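PDB 6ED2: glycosyl hydrolase family 2, TIM barrel domain protein from Faecalibacterium prausnitzii A2-165, which probably hydrolyses beta-glucuronides, as a gut bacterial beta-glucuronidase of glycosyl hydrolase family 2. Local coordinates for residues W105-T118 with G195-R209. Sequence-based numbering, arbitrary orientation.
Sequences WSGWDIVLRFGSVT and GIHRPVWLMALPKER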
# COMPACT_ATOMS: atom_id res chain seq x y z
N TRP A 105 -41.56 -37.84 8.47
CA TRP A 105 -41.94 -36.58 9.09
C TRP A 105 -43.45 -36.36 9.11
O TRP A 105 -43.91 -35.39 9.72
CB TRP A 105 -41.25 -35.41 8.36
CG TRP A 105 -39.84 -35.25 8.80
CD1 TRP A 105 -39.11 -36.14 9.53
CD2 TRP A 105 -38.99 -34.13 8.57
NE1 TRP A 105 -37.86 -35.64 9.77
CE2 TRP A 105 -37.75 -34.41 9.17
CE3 TRP A 105 -39.16 -32.91 7.91
CZ2 TRP A 105 -36.69 -33.52 9.15
CZ3 TRP A 105 -38.10 -32.03 7.88
CH2 TRP A 105 -36.88 -32.34 8.49
N SER A 106 -44.21 -37.23 8.44
CA SER A 106 -45.67 -37.14 8.46
C SER A 106 -46.19 -37.07 9.89
O SER A 106 -45.77 -37.85 10.76
CB SER A 106 -46.27 -38.36 7.75
OG SER A 106 -47.50 -38.05 7.14
N GLY A 107 -47.10 -36.13 10.15
CA GLY A 107 -47.61 -35.92 11.48
C GLY A 107 -46.89 -34.84 12.28
O GLY A 107 -47.45 -34.34 13.26
N TRP A 108 -45.67 -34.49 11.90
CA TRP A 108 -44.99 -33.34 12.47
C TRP A 108 -45.43 -32.07 11.76
O TRP A 108 -45.90 -32.11 10.62
CB TRP A 108 -43.49 -33.48 12.28
CG TRP A 108 -42.66 -34.03 13.37
CD1 TRP A 108 -42.08 -33.33 14.38
CD2 TRP A 108 -42.20 -35.38 13.51
NE1 TRP A 108 -41.32 -34.17 15.17
CE2 TRP A 108 -41.38 -35.43 14.65
CE3 TRP A 108 -42.43 -36.55 12.79
CZ2 TRP A 108 -40.78 -36.61 15.09
CZ3 TRP A 108 -41.84 -37.73 13.23
CH2 TRP A 108 -41.02 -37.74 14.37
N ASP A 109 -45.27 -30.94 12.43
CA ASP A 109 -45.32 -29.66 11.73
C ASP A 109 -44.04 -29.46 10.93
O ASP A 109 -42.94 -29.75 11.41
CB ASP A 109 -45.50 -28.51 12.72
CG ASP A 109 -46.88 -27.86 12.61
OD1 ASP A 109 -47.68 -28.19 11.69
OD2 ASP A 109 -47.18 -27.04 13.49
N ILE A 110 -44.19 -28.98 9.70
CA ILE A 110 -43.06 -28.74 8.79
C ILE A 110 -42.93 -27.24 8.62
O ILE A 110 -43.83 -26.59 8.06
CB ILE A 110 -43.25 -29.42 7.42
CG1 ILE A 110 -43.83 -30.84 7.57
CG2 ILE A 110 -41.90 -29.47 6.70
CD1 ILE A 110 -42.97 -31.76 8.39
N VAL A 111 -41.79 -26.70 9.06
CA VAL A 111 -41.59 -25.26 9.16
C VAL A 111 -40.22 -24.90 8.59
O VAL A 111 -39.21 -25.50 8.98
CB VAL A 111 -41.69 -24.77 10.63
CG1 VAL A 111 -41.65 -23.25 10.69
CG2 VAL A 111 -42.96 -25.33 11.32
N LEU A 112 -40.19 -23.88 7.73
CA LEU A 112 -38.95 -23.26 7.25
C LEU A 112 -38.59 -22.05 8.10
O LEU A 112 -39.45 -21.21 8.36
CB LEU A 112 -39.10 -22.83 5.80
CG LEU A 112 -39.34 -23.97 4.82
CD1 LEU A 112 -39.82 -23.42 3.50
CD2 LEU A 112 -38.06 -24.80 4.66
N ARG A 113 -37.34 -21.95 8.53
CA ARG A 113 -36.82 -20.77 9.21
C ARG A 113 -35.81 -20.05 8.32
O ARG A 113 -34.87 -20.67 7.80
CB ARG A 113 -36.16 -21.12 10.54
CG ARG A 113 -35.17 -20.02 11.04
CD ARG A 113 -35.89 -18.74 11.58
NE ARG A 113 -36.71 -19.02 12.77
CZ ARG A 113 -36.28 -18.95 14.03
NH1 ARG A 113 -35.02 -18.62 14.31
NH2 ARG A 113 -37.12 -19.24 15.03
N PHE A 114 -36.01 -18.75 8.14
CA PHE A 114 -35.02 -17.86 7.55
C PHE A 114 -34.43 -16.99 8.65
O PHE A 114 -35.15 -16.21 9.29
CB PHE A 114 -35.65 -16.99 6.46
CG PHE A 114 -36.20 -17.79 5.32
CD1 PHE A 114 -35.45 -17.98 4.17
CD2 PHE A 114 -37.46 -18.36 5.39
CE1 PHE A 114 -35.94 -18.73 3.11
CE2 PHE A 114 -37.97 -19.11 4.33
CZ PHE A 114 -37.21 -19.30 3.20
N GLY A 115 -33.12 -17.15 8.90
CA GLY A 115 -32.42 -16.23 9.77
C GLY A 115 -32.70 -14.79 9.39
O GLY A 115 -33.00 -13.95 10.25
N SER A 116 -32.66 -14.49 8.09
CA SER A 116 -33.06 -13.19 7.57
C SER A 116 -33.13 -13.27 6.06
O SER A 116 -32.49 -14.12 5.43
CB SER A 116 -32.10 -12.06 7.99
OG SER A 116 -30.83 -12.22 7.38
N VAL A 117 -33.94 -12.37 5.48
CA VAL A 117 -33.92 -12.09 4.05
C VAL A 117 -33.98 -10.57 3.91
O VAL A 117 -34.86 -9.93 4.49
CB VAL A 117 -35.08 -12.76 3.28
CG1 VAL A 117 -35.01 -12.42 1.81
CG2 VAL A 117 -35.06 -14.29 3.46
N THR A 118 -33.04 -10.00 3.17
CA THR A 118 -32.86 -8.55 3.13
C THR A 118 -33.34 -8.02 1.79
O THR A 118 -32.83 -8.45 0.75
CB THR A 118 -31.39 -8.22 3.37
OG1 THR A 118 -30.97 -8.83 4.60
CG2 THR A 118 -31.17 -6.71 3.42
N GLY A 195 -29.78 -9.86 -0.01
CA GLY A 195 -29.64 -11.27 -0.32
C GLY A 195 -30.20 -12.10 0.81
O GLY A 195 -31.07 -11.63 1.54
N ILE A 196 -29.70 -13.32 0.98
CA ILE A 196 -30.07 -14.16 2.11
C ILE A 196 -28.82 -14.33 2.95
O ILE A 196 -27.92 -15.12 2.62
CB ILE A 196 -30.65 -15.51 1.68
CG1 ILE A 196 -31.88 -15.30 0.82
CG2 ILE A 196 -31.04 -16.33 2.90
CD1 ILE A 196 -32.64 -16.58 0.59
N HIS A 197 -28.76 -13.59 4.05
CA HIS A 197 -27.53 -13.37 4.80
C HIS A 197 -27.27 -14.41 5.87
O HIS A 197 -26.16 -14.43 6.41
CB HIS A 197 -27.58 -11.98 5.46
CG HIS A 197 -27.48 -10.85 4.50
ND1 HIS A 197 -27.98 -9.59 4.77
CD2 HIS A 197 -26.92 -10.77 3.27
CE1 HIS A 197 -27.74 -8.79 3.74
NE2 HIS A 197 -27.08 -9.48 2.83
N ARG A 198 -28.25 -15.23 6.22
CA ARG A 198 -28.12 -16.06 7.41
C ARG A 198 -28.63 -17.46 7.12
O ARG A 198 -29.32 -17.68 6.12
CB ARG A 198 -28.87 -15.43 8.59
CG ARG A 198 -28.21 -14.17 9.09
CD ARG A 198 -29.08 -13.39 10.08
NE ARG A 198 -28.55 -12.03 10.23
CZ ARG A 198 -29.08 -11.09 11.00
NH1 ARG A 198 -30.17 -11.34 11.73
NH2 ARG A 198 -28.52 -9.89 11.05
N PRO A 199 -28.27 -18.43 7.95
CA PRO A 199 -28.71 -19.82 7.72
C PRO A 199 -30.21 -19.96 7.56
O PRO A 199 -31.00 -19.29 8.25
CB PRO A 199 -28.21 -20.55 8.96
CG PRO A 199 -26.99 -19.80 9.35
CD PRO A 199 -27.23 -18.36 8.99
N VAL A 200 -30.60 -20.82 6.62
CA VAL A 200 -31.97 -21.24 6.37
C VAL A 200 -32.14 -22.67 6.87
O VAL A 200 -31.21 -23.48 6.77
CB VAL A 200 -32.30 -21.14 4.86
CG1 VAL A 200 -33.73 -21.64 4.55
CG2 VAL A 200 -32.05 -19.71 4.34
N TRP A 201 -33.30 -22.98 7.44
CA TRP A 201 -33.48 -24.25 8.13
C TRP A 201 -34.80 -24.89 7.77
O TRP A 201 -35.83 -24.22 7.59
CB TRP A 201 -33.44 -24.13 9.65
CG TRP A 201 -32.25 -23.46 10.21
CD1 TRP A 201 -32.13 -22.13 10.50
CD2 TRP A 201 -31.02 -24.08 10.59
NE1 TRP A 201 -30.89 -21.88 11.04
CE2 TRP A 201 -30.19 -23.06 11.11
CE3 TRP A 201 -30.53 -25.39 10.52
CZ2 TRP A 201 -28.89 -23.31 11.58
CZ3 TRP A 201 -29.24 -25.64 11.00
CH2 TRP A 201 -28.44 -24.61 11.50
N LEU A 202 -34.78 -26.21 7.70
CA LEU A 202 -35.96 -27.03 7.55
C LEU A 202 -36.16 -27.77 8.87
O LEU A 202 -35.22 -28.42 9.36
CB LEU A 202 -35.82 -28.01 6.37
CG LEU A 202 -36.92 -29.05 6.15
CD1 LEU A 202 -38.20 -28.39 5.68
CD2 LEU A 202 -36.48 -30.12 5.16
N MET A 203 -37.35 -27.64 9.45
CA MET A 203 -37.61 -28.15 10.78
C MET A 203 -38.81 -29.09 10.76
O MET A 203 -39.77 -28.87 10.02
CB MET A 203 -37.87 -27.00 11.76
CG MET A 203 -36.68 -26.04 11.93
SD MET A 203 -37.05 -24.63 13.00
CE MET A 203 -38.18 -23.73 11.97
N ALA A 204 -38.76 -30.13 11.58
CA ALA A 204 -39.93 -30.92 11.93
C ALA A 204 -40.19 -30.69 13.41
O ALA A 204 -39.32 -30.96 14.24
CB ALA A 204 -39.73 -32.40 11.62
N LEU A 205 -41.36 -30.12 13.73
CA LEU A 205 -41.68 -29.71 15.10
C LEU A 205 -42.99 -30.34 15.53
O LEU A 205 -43.92 -30.47 14.72
CB LEU A 205 -41.77 -28.19 15.20
CG LEU A 205 -40.60 -27.38 14.64
CD1 LEU A 205 -40.95 -25.92 14.58
CD2 LEU A 205 -39.36 -27.61 15.48
N PRO A 206 -43.12 -30.72 16.80
CA PRO A 206 -44.42 -31.20 17.29
C PRO A 206 -45.48 -30.11 17.14
O PRO A 206 -45.19 -28.91 17.25
CB PRO A 206 -44.16 -31.53 18.77
CG PRO A 206 -42.67 -31.54 18.93
CD PRO A 206 -42.14 -30.59 17.88
N LYS A 207 -46.71 -30.53 16.86
CA LYS A 207 -47.77 -29.56 16.67
C LYS A 207 -48.07 -28.79 17.95
O LYS A 207 -48.44 -27.61 17.89
CB LYS A 207 -49.01 -30.27 16.12
CG LYS A 207 -48.92 -30.35 14.60
CD LYS A 207 -49.64 -31.51 13.99
CE LYS A 207 -49.70 -31.34 12.50
NZ LYS A 207 -50.61 -32.34 11.91
N GLU A 208 -47.88 -29.40 19.11
CA GLU A 208 -47.90 -28.69 20.38
C GLU A 208 -46.46 -28.50 20.85
O GLU A 208 -45.76 -29.48 21.11
CB GLU A 208 -48.70 -29.46 21.43
CG GLU A 208 -48.80 -28.69 22.73
CD GLU A 208 -49.60 -29.40 23.81
OE1 GLU A 208 -50.26 -30.42 23.51
OE2 GLU A 208 -49.59 -28.91 24.97
N ARG A 209 -46.04 -27.25 20.99
CA ARG A 209 -44.62 -27.03 21.23
C ARG A 209 -44.39 -25.72 21.97
O ARG A 209 -45.24 -24.83 21.99
CB ARG A 209 -43.84 -27.00 19.92
CG ARG A 209 -44.37 -25.95 18.94
CD ARG A 209 -43.45 -25.87 17.75
NE ARG A 209 -43.94 -25.03 16.67
CZ ARG A 209 -44.84 -25.39 15.77
NH1 ARG A 209 -45.42 -26.59 15.85
NH2 ARG A 209 -45.19 -24.55 14.82
O HOH W 1 -46.91 -33.47 16.23
O HOH W 2 -46.89 -24.14 12.73
O HOH W 3 -31.72 -13.63 12.55
O HOH W 4 -29.37 -9.85 7.31
O HOH W 5 -32.01 -16.81 6.16
O HOH W 6 -30.73 -11.70 4.77
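An antiparallel strand pair in the sugar-binding domain of the family 2 fold joins 109-114 to 200-205. Asp109, Val111 and Arg113 form hydrogen-bonded pairs with Leu205, Met203 and Trp201. Asp109 N to Leu205 O is 2.7 Å. On the Leu112 face, Ala204 CB lies 3.5 Å above the Trp105 ring plane, over its centre. Ala204 CB also makes a CH-pi contact over a face of Trp108, 4.0 Å from the five-membered ring centroid. Leu202 CG meets the in-plane edge of Trp105 at CZ3 (3.6 Å). In Leu202, chi1 of 174° sets CG opposite the backbone N, and CD1 meets Leu112 CD2. Replacing Trp105 by an alanine is likely to open a gap beside Leu202 and leave Ala204 CB with just the Trp108 ring of the two. On the Val111 face, Met203 bends at chi3 (-69°), which brings CE to 3.6 Å from Arg113 CB. Beyond Pro206, Arg209 NH1 bonds the anti lone pair of Asp109 OD2 (3.0 Å), which lies in the guanidinium plane, and Pro206 O at 2.7 Å. Thr145 OG1 hydrogen-bonds Asp109 OD1. A water bridges OD2 and Arg209 NH2. The buried carboxylate is thus held at both oxygens, which probably favours its charged form.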